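Local coordinates for protein single-stranded-DNA-specific exonuclease RecJ (PDB 2ZXR) that degrades single-stranded DNA in the 5' to 3' direction as a divalent-metal-dependent exonuclease active in DNA repair, at residues L46-A51 against W228-V233; L50-L55 against A191-W196; K330-L335 against E353-P358; L372-A377 against R420-V425; D386-Y391 against A398-D403. All coordinates share one frame; numbering follows the deposited sequence.

Contact 1. Residues L46-A51 against W228-V233; sequences LDPPLA and WNRALV
R230 and P48 touch where loop 46-51, between helices 29-37 and 60-70, packs across helix 227-239, held by hydrogen bonds toward both ends and apolar contacts between. Beyond CB, the arginine chain leaves with CG anti to the backbone N (chi1 160°), and CG comes 4.1 Å from P48 CD. R230 CD then presses on P48 CD at 3.6 Å, the two side chains crossing at about a right angle, and also approaches L46 O (3.4 Å). A bend at chi3 (-88°) swings the guanidinium so that NH1 donates a hydrogen bond to L46 O at 3.0 Å, on a lone pair and in the guanidinium plane. NH1 also bonds L449 O, and L46 O also accepts from K234 NZ. A231 suits the middle: its small CB, 3.6 Å from P48 CG, lets the loop lie close. L50 CD1 rests against the indole of W228, whose NE1 donates a hydrogen bond to A51 O at 2.6 Å, tilted 19° from the ring plane.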
# COMPACT_ATOMS: atom_id res chain seq x y z
N LEU A 46 13.92 10.82 0.94
CA LEU A 46 12.57 11.29 1.17
C LEU A 46 12.19 12.22 0.03
O LEU A 46 11.03 12.31 -0.37
CB LEU A 46 12.49 12.04 2.49
CG LEU A 46 12.54 11.13 3.71
CD1 LEU A 46 12.43 12.00 4.97
CD2 LEU A 46 11.39 10.12 3.64
N ASP A 47 13.20 12.92 -0.47
CA ASP A 47 12.98 13.83 -1.57
C ASP A 47 13.95 13.56 -2.69
O ASP A 47 14.89 14.32 -2.94
CB ASP A 47 13.10 15.28 -1.12
CG ASP A 47 11.74 15.92 -0.93
OD1 ASP A 47 11.06 15.53 0.04
OD2 ASP A 47 11.36 16.78 -1.77
N PRO A 48 13.73 12.44 -3.39
CA PRO A 48 14.63 12.10 -4.49
C PRO A 48 14.61 13.23 -5.53
O PRO A 48 13.65 14.03 -5.61
CB PRO A 48 14.04 10.79 -5.02
CG PRO A 48 12.58 10.91 -4.71
CD PRO A 48 12.57 11.53 -3.34
N PRO A 49 15.69 13.35 -6.31
CA PRO A 49 15.74 14.40 -7.33
C PRO A 49 14.89 13.96 -8.51
O PRO A 49 14.86 12.78 -8.87
CB PRO A 49 17.22 14.43 -7.70
CG PRO A 49 17.58 12.95 -7.64
CD PRO A 49 16.93 12.54 -6.31
N LEU A 50 14.15 14.90 -9.10
CA LEU A 50 13.38 14.57 -10.29
C LEU A 50 14.39 14.80 -11.41
O LEU A 50 14.81 15.93 -11.64
CB LEU A 50 12.20 15.52 -10.47
CG LEU A 50 11.38 15.24 -11.73
CD1 LEU A 50 10.88 13.79 -11.71
CD2 LEU A 50 10.21 16.22 -11.80
N ALA A 51 14.79 13.73 -12.08
CA ALA A 51 15.77 13.87 -13.14
C ALA A 51 15.34 13.18 -14.42
O ALA A 51 14.37 12.42 -14.44
CB ALA A 51 17.11 13.29 -12.66
N TRP A 228 12.12 7.74 -8.73
CA TRP A 228 11.65 8.70 -9.72
C TRP A 228 10.12 8.90 -9.66
O TRP A 228 9.63 10.04 -9.71
CB TRP A 228 12.03 8.24 -11.13
CG TRP A 228 11.90 9.34 -12.13
CD1 TRP A 228 12.81 10.31 -12.40
CD2 TRP A 228 10.76 9.59 -12.96
NE1 TRP A 228 12.32 11.16 -13.36
CE2 TRP A 228 11.06 10.74 -13.73
CE3 TRP A 228 9.52 8.95 -13.14
CZ2 TRP A 228 10.16 11.28 -14.66
CZ3 TRP A 228 8.63 9.48 -14.07
CH2 TRP A 228 8.96 10.64 -14.82
N ASN A 229 9.37 7.82 -9.55
CA ASN A 229 7.92 7.99 -9.48
C ASN A 229 7.54 8.82 -8.23
O ASN A 229 6.66 9.65 -8.32
CB ASN A 229 7.17 6.64 -9.46
CG ASN A 229 7.03 6.02 -10.85
OD1 ASN A 229 7.12 6.70 -11.88
ND2 ASN A 229 6.78 4.72 -10.87
N ARG A 230 8.20 8.61 -7.09
CA ARG A 230 7.89 9.43 -5.89
C ARG A 230 8.19 10.89 -6.15
O ARG A 230 7.42 11.77 -5.77
CB ARG A 230 8.71 9.00 -4.65
CG ARG A 230 8.76 10.14 -3.54
CD ARG A 230 9.60 9.81 -2.24
NE ARG A 230 8.66 9.16 -1.36
CZ ARG A 230 8.17 9.61 -0.22
NH1 ARG A 230 8.52 10.77 0.34
NH2 ARG A 230 7.17 8.92 0.29
N ALA A 231 9.32 11.17 -6.78
CA ALA A 231 9.71 12.54 -7.04
C ALA A 231 8.74 13.21 -8.02
O ALA A 231 8.39 14.38 -7.86
CB ALA A 231 11.13 12.59 -7.60
N LEU A 232 8.31 12.45 -9.03
CA LEU A 232 7.41 12.99 -10.04
C LEU A 232 6.08 13.35 -9.42
O LEU A 232 5.54 14.45 -9.65
CB LEU A 232 7.21 11.99 -11.19
CG LEU A 232 6.20 12.47 -12.25
CD1 LEU A 232 6.82 13.60 -13.09
CD2 LEU A 232 5.80 11.34 -13.12
N VAL A 233 5.55 12.43 -8.62
CA VAL A 233 4.27 12.65 -7.97
C VAL A 233 4.33 13.84 -6.98
O VAL A 233 3.44 14.67 -6.95
CB VAL A 233 3.78 11.33 -7.29
CG1 VAL A 233 2.62 11.59 -6.33
CG2 VAL A 233 3.33 10.34 -8.42

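Contact 2. Residues L50-L55 against A191-W196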
# COMPACT_ATOMS: atom_id res chain seq x y z
N LEU A 50 14.15 14.90 -9.10
CA LEU A 50 13.38 14.57 -10.29
C LEU A 50 14.39 14.80 -11.41
O LEU A 50 14.81 15.93 -11.64
CB LEU A 50 12.20 15.52 -10.47
CG LEU A 50 11.38 15.24 -11.73
CD1 LEU A 50 10.88 13.79 -11.71
CD2 LEU A 50 10.21 16.22 -11.80
N ALA A 51 14.79 13.73 -12.08
CA ALA A 51 15.77 13.87 -13.14
C ALA A 51 15.34 13.18 -14.42
O ALA A 51 14.37 12.42 -14.44
CB ALA A 51 17.11 13.29 -12.66
N LEU A 52 16.07 13.44 -15.49
CA LEU A 52 15.78 12.81 -16.77
C LEU A 52 16.43 11.43 -16.76
O LEU A 52 17.65 11.32 -16.90
CB LEU A 52 16.33 13.65 -17.92
CG LEU A 52 16.20 13.11 -19.35
CD1 LEU A 52 14.74 12.90 -19.71
CD2 LEU A 52 16.84 14.10 -20.32
N LEU A 53 15.63 10.37 -16.59
CA LEU A 53 16.12 8.99 -16.57
C LEU A 53 16.64 8.61 -17.94
O LEU A 53 16.03 8.93 -18.94
CB LEU A 53 15.01 8.02 -16.19
CG LEU A 53 14.35 8.15 -14.82
CD1 LEU A 53 13.22 7.15 -14.71
CD2 LEU A 53 15.39 7.91 -13.74
N PRO A 54 17.77 7.88 -18.00
CA PRO A 54 18.40 7.43 -19.25
C PRO A 54 17.78 6.17 -19.83
O PRO A 54 18.47 5.14 -19.98
CB PRO A 54 19.85 7.23 -18.83
CG PRO A 54 19.69 6.63 -17.47
CD PRO A 54 18.60 7.50 -16.84
N LEU A 55 16.50 6.23 -20.19
CA LEU A 55 15.83 5.06 -20.75
C LEU A 55 16.39 4.80 -22.13
O LEU A 55 16.75 5.74 -22.84
CB LEU A 55 14.32 5.30 -20.87
CG LEU A 55 13.60 5.86 -19.64
CD1 LEU A 55 12.17 6.21 -20.02
CD2 LEU A 55 13.63 4.85 -18.49
N ALA A 191 6.03 9.47 -21.44
CA ALA A 191 5.67 10.57 -22.35
C ALA A 191 6.35 11.87 -21.81
O ALA A 191 6.87 12.69 -22.57
CB ALA A 191 4.18 10.78 -22.37
N PHE A 192 6.31 12.03 -20.49
CA PHE A 192 6.91 13.18 -19.83
C PHE A 192 8.43 13.16 -20.04
O PHE A 192 9.03 14.16 -20.36
CB PHE A 192 6.55 13.11 -18.34
CG PHE A 192 7.16 14.18 -17.51
CD1 PHE A 192 6.61 15.44 -17.47
CD2 PHE A 192 8.28 13.92 -16.72
CE1 PHE A 192 7.15 16.44 -16.67
CE2 PHE A 192 8.83 14.92 -15.91
CZ PHE A 192 8.26 16.17 -15.89
N LEU A 193 9.06 12.00 -19.85
CA LEU A 193 10.51 11.89 -20.02
C LEU A 193 10.90 12.24 -21.45
O LEU A 193 11.90 12.93 -21.67
CB LEU A 193 10.98 10.48 -19.66
CG LEU A 193 10.92 10.22 -18.15
CD1 LEU A 193 11.04 8.73 -17.85
CD2 LEU A 193 12.02 11.04 -17.46
N LEU A 194 10.10 11.76 -22.41
CA LEU A 194 10.32 12.01 -23.83
C LEU A 194 10.23 13.50 -24.12
O LEU A 194 11.09 14.05 -24.83
CB LEU A 194 9.30 11.26 -24.68
CG LEU A 194 9.43 11.39 -26.21
CD1 LEU A 194 10.81 10.89 -26.65
CD2 LEU A 194 8.32 10.56 -26.91
N LEU A 195 9.19 14.18 -23.62
CA LEU A 195 9.09 15.61 -23.86
C LEU A 195 10.33 16.30 -23.26
O LEU A 195 10.89 17.24 -23.83
CB LEU A 195 7.81 16.19 -23.21
CG LEU A 195 7.63 17.71 -23.32
CD1 LEU A 195 7.57 18.12 -24.78
CD2 LEU A 195 6.38 18.15 -22.57
N TRP A 196 10.77 15.81 -22.10
CA TRP A 196 11.93 16.37 -21.39
C TRP A 196 13.22 16.16 -22.21
O TRP A 196 14.06 17.08 -22.33
CB TRP A 196 12.04 15.70 -20.02
CG TRP A 196 13.02 16.32 -19.05
CD1 TRP A 196 14.09 17.12 -19.34
CD2 TRP A 196 13.03 16.14 -17.63
NE1 TRP A 196 14.77 17.44 -18.19
CE2 TRP A 196 14.14 16.85 -17.13
CE3 TRP A 196 12.22 15.43 -16.74
CZ2 TRP A 196 14.46 16.88 -15.76
CZ3 TRP A 196 12.53 15.47 -15.37
CH2 TRP A 196 13.65 16.19 -14.90
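L52 lies over the indole face of W196 where loop 50-55 crosses helix 187-201. L52 CB sits over the five-membered ring of W196, 4.0 Å from its centroid and 12° off the normal, a CH-pi contact. With L52 CG anti to its own N (chi1 176°), CD1 runs back past the indole until it is 3.5 Å from L193 O. The six-membered ring of the indole meets the loop backbone: L50 O lies at the edge of the ring, 3.5 Å from W196 CH2, while L50 CG packs on CZ3. One turn earlier on the helix, L193 uses its two branches separately. Its CD1 meets L55 CD1 at 3.5 Å and L53 CD1 at 4.1 Å, and its CD2 comes 3.8 Å from L53 N. Branched leucines suit this loop, which has no hydrogen bond to the helix segment and adheres by apolar surface. In the next shell, W196 NE1 makes a weak hydrogen bond to E200 OE1 and the indole touches P207, while W228 packs on both L53 and L193. Behind the helix, L194 meets L92 of helix 83-98 and L65 of helix 60-70. Segment 191-196 falls in the DHH family region, and the loop covers a helix of that domain, with L55 about 8 Å, side chain to side chain, from the metal ligand H160.

Contact 3. Residues K330-L335 against E353-P358; sequences KAIVLL and EATLRP
T355, at the end of helix 341-355, meets I332 tip to tip: its CG2 is 3.3 Å from I332 CD1, tighter than usual carbon contact. I332 keeps CG1 beside its backbone N (chi1 -62°), and its extended arm suits the span from strand to helix end. L356 then leaves the helix with positive phi (60°), and R4 binds the carbonyl oxygens of T355 and L356. This is the return half of a beta-alpha-beta unit, in which the chain leaves strand 332-335, follows helix 341-355 and comes back as strand 359-363 beside its start. R357 begins the return. Its CB lies 4.2 Å from I332 CD1, and a bend at chi2 carries the guanidinium toward K330. A water in the guanidinium plane accepts from R357 NH1 at 2.8 Å and donates to K330 O at 2.8 Å. NH1 also forms a salt bridge with D423, whose carboxylate K330 NZ approaches in a weak, long ion pair; the anion probably offsets the nearness of the two cations. P358 sets its CD 3.3 Å from K330 O, and its own carbonyl oxygen accepts a nearly straight bond (175°) from I332 N at 3.0 Å.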
# COMPACT_ATOMS: atom_id res chain seq x y z
N LYS A 330 -12.74 -22.58 -5.46
CA LYS A 330 -11.37 -22.20 -5.70
C LYS A 330 -11.31 -21.05 -6.71
O LYS A 330 -10.30 -20.35 -6.80
CB LYS A 330 -10.57 -23.40 -6.21
CG LYS A 330 -9.85 -24.22 -5.12
CD LYS A 330 -10.75 -24.56 -3.93
CE LYS A 330 -9.97 -25.35 -2.86
NZ LYS A 330 -10.51 -25.09 -1.48
N ALA A 331 -12.39 -20.86 -7.45
CA ALA A 331 -12.46 -19.79 -8.44
C ALA A 331 -13.91 -19.41 -8.64
O ALA A 331 -14.76 -20.28 -8.69
CB ALA A 331 -11.83 -20.23 -9.75
N ILE A 332 -14.18 -18.11 -8.72
CA ILE A 332 -15.52 -17.62 -8.94
C ILE A 332 -15.61 -17.31 -10.45
O ILE A 332 -14.81 -16.54 -10.99
CB ILE A 332 -15.78 -16.40 -8.06
CG1 ILE A 332 -15.66 -16.85 -6.60
CG2 ILE A 332 -17.16 -15.83 -8.30
CD1 ILE A 332 -15.91 -15.75 -5.60
N VAL A 333 -16.56 -17.96 -11.12
CA VAL A 333 -16.71 -17.81 -12.55
C VAL A 333 -18.16 -17.53 -12.84
O VAL A 333 -19.02 -18.38 -12.67
CB VAL A 333 -16.22 -19.10 -13.29
CG1 VAL A 333 -16.09 -18.85 -14.80
CG2 VAL A 333 -14.89 -19.54 -12.72
N LEU A 334 -18.43 -16.31 -13.28
CA LEU A 334 -19.80 -15.92 -13.53
C LEU A 334 -20.01 -15.35 -14.91
O LEU A 334 -19.10 -14.77 -15.51
CB LEU A 334 -20.23 -14.91 -12.46
CG LEU A 334 -19.87 -15.41 -11.05
CD1 LEU A 334 -19.99 -14.27 -10.02
CD2 LEU A 334 -20.80 -16.57 -10.68
N LEU A 335 -21.23 -15.54 -15.39
CA LEU A 335 -21.65 -15.11 -16.70
C LEU A 335 -22.79 -14.13 -16.53
O LEU A 335 -23.71 -14.39 -15.77
CB LEU A 335 -22.16 -16.32 -17.50
CG LEU A 335 -22.84 -16.04 -18.85
CD1 LEU A 335 -21.80 -15.48 -19.84
CD2 LEU A 335 -23.45 -17.34 -19.41
N GLU A 353 -12.23 -9.06 -3.63
CA GLU A 353 -11.91 -8.52 -2.32
C GLU A 353 -12.84 -9.00 -1.21
O GLU A 353 -12.43 -9.12 -0.06
CB GLU A 353 -11.92 -6.99 -2.38
CG GLU A 353 -11.03 -6.35 -1.34
CD GLU A 353 -9.56 -6.75 -1.49
OE1 GLU A 353 -8.98 -7.17 -0.45
OE2 GLU A 353 -9.00 -6.65 -2.61
N ALA A 354 -14.08 -9.27 -1.55
CA ALA A 354 -15.06 -9.73 -0.58
C ALA A 354 -14.86 -11.21 -0.35
O ALA A 354 -15.26 -11.78 0.66
CB ALA A 354 -16.47 -9.50 -1.13
N THR A 355 -14.19 -11.82 -1.31
CA THR A 355 -14.03 -13.26 -1.38
C THR A 355 -12.62 -13.86 -1.24
O THR A 355 -12.45 -15.02 -0.83
CB THR A 355 -14.68 -13.65 -2.73
OG1 THR A 355 -15.85 -14.44 -2.50
CG2 THR A 355 -13.69 -14.31 -3.63
N LEU A 356 -11.61 -13.09 -1.60
CA LEU A 356 -10.23 -13.59 -1.56
C LEU A 356 -10.09 -14.81 -2.48
O LEU A 356 -9.47 -15.81 -2.12
CB LEU A 356 -9.85 -13.95 -0.13
CG LEU A 356 -8.78 -13.07 0.53
CD1 LEU A 356 -8.90 -11.60 0.10
CD2 LEU A 356 -8.89 -13.22 2.04
N ARG A 357 -10.68 -14.72 -3.67
CA ARG A 357 -10.62 -15.78 -4.67
C ARG A 357 -10.45 -15.18 -6.07
O ARG A 357 -10.85 -14.05 -6.33
CB ARG A 357 -11.92 -16.59 -4.68
CG ARG A 357 -12.24 -17.36 -3.42
CD ARG A 357 -11.25 -18.45 -3.19
NE ARG A 357 -11.60 -19.21 -2.00
CZ ARG A 357 -10.92 -20.26 -1.56
NH1 ARG A 357 -9.85 -20.68 -2.22
NH2 ARG A 357 -11.31 -20.87 -0.45
N PRO A 358 -9.84 -15.94 -6.99
CA PRO A 358 -9.66 -15.43 -8.35
C PRO A 358 -11.07 -15.24 -8.91
O PRO A 358 -11.99 -16.00 -8.56
CB PRO A 358 -8.92 -16.58 -9.05
CG PRO A 358 -8.23 -17.30 -7.93
CD PRO A 358 -9.24 -17.27 -6.82
O HOH W 1 -8.53 -20.20 -4.67

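Contact 4. Residues L372-A377 against R420-V425; sequences LAPISA and RFPDPV
A373, turned toward P424, has a backbone conformation unusual for a residue with a side chain: its phi is positive (56°), as the second position of a type II' beta turn requires. The turn runs from L372 to I375 and is closed by I375 N bonding L372 O at 3.0 Å. P374, which has no amide hydrogen to satisfy, fits its third position. Across the contact lie the prolines of 420-425, whose rings offer rigid apolar surface, and no hydrogen bond crosses between the two segments. L372 has CG between its backbone N and carbonyl carbon (chi1 75°), and from there CG reaches P424 CB at 3.7 Å, the side chains crossing at about a right angle. P374 CG lies 3.7 Å from P422 O and 4.1 Å from F421 CB, sliding past the phenylalanine side chain. I375 CG1 packs on the same F421 CB at 4.1 Å, while P374 O comes obliquely to the ring, 3.6 Å from CD2. I375 also touches Y417 and A418 of helix 407-419. The turn leads from strand 366-370 to helix 377-383, whose N-cap residue, S376, makes a weak hydrogen bond to E379 N, and lies against the linker by which helix 407-419 passes into strand 426-433.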
# COMPACT_ATOMS: atom_id res chain seq x y z
N LEU A 372 -5.19 -13.31 -7.54
CA LEU A 372 -4.27 -12.99 -6.46
C LEU A 372 -3.55 -14.25 -6.05
O LEU A 372 -3.72 -15.31 -6.64
CB LEU A 372 -5.04 -12.53 -5.22
CG LEU A 372 -5.77 -13.62 -4.41
CD1 LEU A 372 -6.35 -13.02 -3.12
CD2 LEU A 372 -6.92 -14.26 -5.24
N ALA A 373 -2.76 -14.10 -4.99
CA ALA A 373 -2.08 -15.21 -4.33
C ALA A 373 -1.22 -16.07 -5.19
O ALA A 373 -0.36 -15.54 -5.92
CB ALA A 373 -3.11 -16.04 -3.66
N PRO A 374 -1.38 -17.41 -5.12
CA PRO A 374 -0.46 -18.09 -6.02
C PRO A 374 -1.14 -18.39 -7.35
O PRO A 374 -0.66 -19.19 -8.13
CB PRO A 374 -0.12 -19.36 -5.26
CG PRO A 374 -1.45 -19.72 -4.66
CD PRO A 374 -1.95 -18.38 -4.15
N ILE A 375 -2.28 -17.75 -7.61
CA ILE A 375 -2.94 -18.04 -8.87
C ILE A 375 -2.81 -16.94 -9.88
O ILE A 375 -3.33 -15.83 -9.69
CB ILE A 375 -4.41 -18.37 -8.69
CG1 ILE A 375 -4.55 -19.53 -7.71
CG2 ILE A 375 -5.02 -18.74 -10.05
CD1 ILE A 375 -5.96 -19.86 -7.43
N SER A 376 -2.12 -17.27 -10.96
CA SER A 376 -1.88 -16.37 -12.06
C SER A 376 -3.08 -16.30 -13.00
O SER A 376 -3.56 -17.33 -13.52
CB SER A 376 -0.64 -16.81 -12.83
OG SER A 376 -0.51 -16.08 -14.03
N ALA A 377 -3.56 -15.07 -13.20
CA ALA A 377 -4.70 -14.80 -14.06
C ALA A 377 -4.48 -15.32 -15.48
O ALA A 377 -5.26 -16.15 -15.97
CB ALA A 377 -4.97 -13.29 -14.10
N ARG A 420 -5.55 -26.74 -8.26
CA ARG A 420 -4.17 -27.22 -8.19
C ARG A 420 -3.32 -26.39 -7.23
O ARG A 420 -2.17 -26.75 -6.95
CB ARG A 420 -3.54 -27.19 -9.59
CG ARG A 420 -4.09 -28.28 -10.51
CD ARG A 420 -3.88 -27.96 -11.99
NE ARG A 420 -2.56 -27.42 -12.29
CZ ARG A 420 -2.13 -27.12 -13.51
NH1 ARG A 420 -2.92 -27.32 -14.57
NH2 ARG A 420 -0.91 -26.59 -13.69
N PHE A 421 -3.87 -25.30 -6.72
CA PHE A 421 -3.10 -24.46 -5.82
C PHE A 421 -3.68 -24.28 -4.44
O PHE A 421 -4.87 -24.51 -4.21
CB PHE A 421 -2.88 -23.07 -6.44
CG PHE A 421 -2.25 -23.11 -7.80
CD1 PHE A 421 -2.99 -23.50 -8.91
CD2 PHE A 421 -0.92 -22.77 -7.97
CE1 PHE A 421 -2.41 -23.55 -10.17
CE2 PHE A 421 -0.33 -22.82 -9.23
CZ PHE A 421 -1.08 -23.21 -10.34
N PRO A 422 -2.82 -23.91 -3.48
CA PRO A 422 -3.31 -23.70 -2.11
C PRO A 422 -4.22 -22.49 -2.11
O PRO A 422 -4.17 -21.66 -3.03
CB PRO A 422 -2.03 -23.48 -1.31
CG PRO A 422 -0.97 -23.15 -2.34
CD PRO A 422 -1.35 -23.99 -3.51
N ASP A 423 -5.09 -22.38 -1.12
CA ASP A 423 -6.00 -21.24 -1.04
C ASP A 423 -5.22 -19.94 -0.88
O ASP A 423 -4.16 -19.90 -0.26
CB ASP A 423 -6.94 -21.38 0.15
CG ASP A 423 -7.94 -22.50 -0.04
OD1 ASP A 423 -8.58 -22.90 0.96
OD2 ASP A 423 -8.09 -22.96 -1.20
N PRO A 424 -5.73 -18.85 -1.48
CA PRO A 424 -5.02 -17.57 -1.34
C PRO A 424 -5.19 -17.09 0.11
O PRO A 424 -6.20 -17.39 0.74
CB PRO A 424 -5.76 -16.64 -2.32
CG PRO A 424 -6.30 -17.61 -3.38
CD PRO A 424 -6.77 -18.77 -2.53
N VAL A 425 -4.20 -16.35 0.62
CA VAL A 425 -4.26 -15.79 1.98
C VAL A 425 -3.91 -14.31 1.94
O VAL A 425 -3.08 -13.89 1.13
CB VAL A 425 -3.27 -16.50 2.95
CG1 VAL A 425 -3.69 -17.95 3.14
CG2 VAL A 425 -1.83 -16.41 2.41

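Contact 5. Residues D386-Y391 against A398-D403; sequences DLLLRY and AGFAMD
L389 and R390 bind the same residue, A401, through two backbone hydrogen bonds. A401 N donates to R390 O at 3.0 Å, whereas A401 O accepts from L389 N at 3.1 Å with the donor 42° out of the carbonyl plane. R390 is the residue paired with A401, yet the second bond comes from the preceding residue, L389. Further along, a water accepts from D403 N and donates to L387 O. Toward the hairpin turn, Y391 CA makes a CA-H...O contact of 3.2 Å with G399 O. Beyond these, R390 bends at chi2 and chi3 and lays one face of its guanidinium over A401 CB, with CZ at 3.7 Å; the small methyl suits so flat a cover. The opposite face of the sheet carries Y391 and F400, whose CB atoms meet at 3.5 Å in the non-hydrogen-bonded pair. There Y391 OH bonds R382 NE. L388 CD2 wedges between F400 CD1, at 3.7 Å, and M402 SD, at 3.6 Å; L388, M402 and the F400 ring all meet F410 of helix 407-419, where pliable, unbranched methionine suits the fit. Strands 390-393 and 397-401 form an antiparallel beta hairpin at one margin of the mixed sheet of the DHHA1 domain.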
# COMPACT_ATOMS: atom_id res chain seq x y z
N ASP A 386 -7.71 -23.26 -25.55
CA ASP A 386 -8.34 -23.79 -26.76
C ASP A 386 -9.77 -23.26 -26.90
O ASP A 386 -10.31 -23.16 -28.01
CB ASP A 386 -8.37 -25.32 -26.71
CG ASP A 386 -9.14 -25.85 -25.50
OD1 ASP A 386 -8.69 -25.63 -24.35
OD2 ASP A 386 -10.20 -26.47 -25.69
N LEU A 387 -10.36 -22.90 -25.76
CA LEU A 387 -11.75 -22.41 -25.68
C LEU A 387 -11.94 -20.93 -25.98
O LEU A 387 -13.05 -20.46 -26.12
CB LEU A 387 -12.28 -22.67 -24.27
CG LEU A 387 -13.06 -23.90 -23.83
CD1 LEU A 387 -12.76 -25.11 -24.69
CD2 LEU A 387 -12.74 -24.14 -22.36
N LEU A 388 -10.84 -20.19 -26.07
CA LEU A 388 -10.92 -18.75 -26.25
C LEU A 388 -10.62 -18.22 -27.64
O LEU A 388 -9.84 -18.81 -28.38
CB LEU A 388 -9.98 -18.08 -25.25
CG LEU A 388 -10.09 -18.64 -23.83
CD1 LEU A 388 -9.02 -18.02 -22.93
CD2 LEU A 388 -11.49 -18.37 -23.29
N LEU A 389 -11.23 -17.09 -27.97
CA LEU A 389 -11.01 -16.46 -29.26
C LEU A 389 -9.69 -15.69 -29.19
O LEU A 389 -9.01 -15.49 -30.21
CB LEU A 389 -12.17 -15.50 -29.58
CG LEU A 389 -13.49 -16.24 -29.75
CD1 LEU A 389 -14.64 -15.25 -29.94
CD2 LEU A 389 -13.37 -17.20 -30.98
N ARG A 390 -9.35 -15.25 -27.99
CA ARG A 390 -8.11 -14.52 -27.77
C ARG A 390 -8.06 -14.17 -26.30
O ARG A 390 -9.10 -14.13 -25.62
CB ARG A 390 -8.08 -13.24 -28.59
CG ARG A 390 -9.36 -12.45 -28.48
CD ARG A 390 -9.09 -10.97 -28.53
NE ARG A 390 -9.59 -10.30 -27.33
CZ ARG A 390 -10.56 -9.39 -27.34
NH1 ARG A 390 -11.15 -9.05 -28.48
NH2 ARG A 390 -10.95 -8.80 -26.20
N TYR A 391 -6.85 -13.93 -25.79
CA TYR A 391 -6.68 -13.58 -24.39
C TYR A 391 -5.29 -13.00 -24.16
O TYR A 391 -4.38 -13.17 -24.99
CB TYR A 391 -6.86 -14.81 -23.51
CG TYR A 391 -5.70 -15.79 -23.54
CD1 TYR A 391 -5.46 -16.60 -24.66
CD2 TYR A 391 -4.87 -15.95 -22.43
CE1 TYR A 391 -4.43 -17.54 -24.67
CE2 TYR A 391 -3.83 -16.89 -22.42
CZ TYR A 391 -3.62 -17.68 -23.54
OH TYR A 391 -2.60 -18.62 -23.52
N ALA A 398 -6.32 -10.10 -16.27
CA ALA A 398 -6.22 -10.61 -17.64
C ALA A 398 -7.52 -10.37 -18.35
O ALA A 398 -8.53 -10.10 -17.72
CB ALA A 398 -5.86 -12.11 -17.63
N GLY A 399 -7.51 -10.46 -19.67
CA GLY A 399 -8.72 -10.23 -20.42
C GLY A 399 -8.83 -11.27 -21.53
O GLY A 399 -7.81 -11.85 -21.93
N PHE A 400 -10.04 -11.50 -22.02
CA PHE A 400 -10.22 -12.46 -23.10
C PHE A 400 -11.53 -12.24 -23.81
O PHE A 400 -12.30 -11.36 -23.44
CB PHE A 400 -10.12 -13.91 -22.57
CG PHE A 400 -11.15 -14.28 -21.51
CD1 PHE A 400 -12.30 -15.01 -21.85
CD2 PHE A 400 -10.95 -13.94 -20.17
CE1 PHE A 400 -13.24 -15.40 -20.85
CE2 PHE A 400 -11.88 -14.31 -19.18
CZ PHE A 400 -13.03 -15.05 -19.53
N ALA A 401 -11.75 -13.01 -24.87
CA ALA A 401 -12.99 -12.96 -25.61
C ALA A 401 -13.31 -14.45 -25.76
O ALA A 401 -12.39 -15.28 -25.80
CB ALA A 401 -12.81 -12.28 -26.97
N MET A 402 -14.59 -14.78 -25.86
CA MET A 402 -14.99 -16.17 -25.95
C MET A 402 -16.48 -16.31 -26.25
O MET A 402 -17.30 -15.48 -25.83
CB MET A 402 -14.69 -16.86 -24.62
CG MET A 402 -15.31 -18.23 -24.43
SD MET A 402 -15.04 -18.93 -22.77
CE MET A 402 -16.47 -18.32 -21.90
N ASP A 403 -16.84 -17.36 -26.97
CA ASP A 403 -18.23 -17.60 -27.29
C ASP A 403 -18.87 -18.02 -25.96
O ASP A 403 -18.43 -18.98 -25.33
CB ASP A 403 -18.34 -18.72 -28.32
CG ASP A 403 -19.74 -18.89 -28.85
OD1 ASP A 403 -20.64 -19.16 -28.04
OD2 ASP A 403 -19.94 -18.74 -30.06
O HOH W 2 -14.67 -18.87 -28.17

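Overall arrangement
The contacts form two groups; contact 1 lies on the opposite side of the chain's centre from contacts 3 and 4, and centres of contacts 1 and 3 are 37 Å apart. Contacts 1 and 2 share L50 and A51, have centres 12 Å apart, and touch through W228 CZ2 and L193 CD2 at 3.4 Å. Of all five they are the ones near the metal: side chains of L232 and L193 lie about 12 and 13 Å from the magnesium ion. Contacts 3 and 4, with centres 11 Å apart, are joined by the R357-D423 salt bridge and by P358 against I375. Contact 5, nested in the loop closed by contact 4, touches it through A377 and A398 and shares a sheet with contact 3.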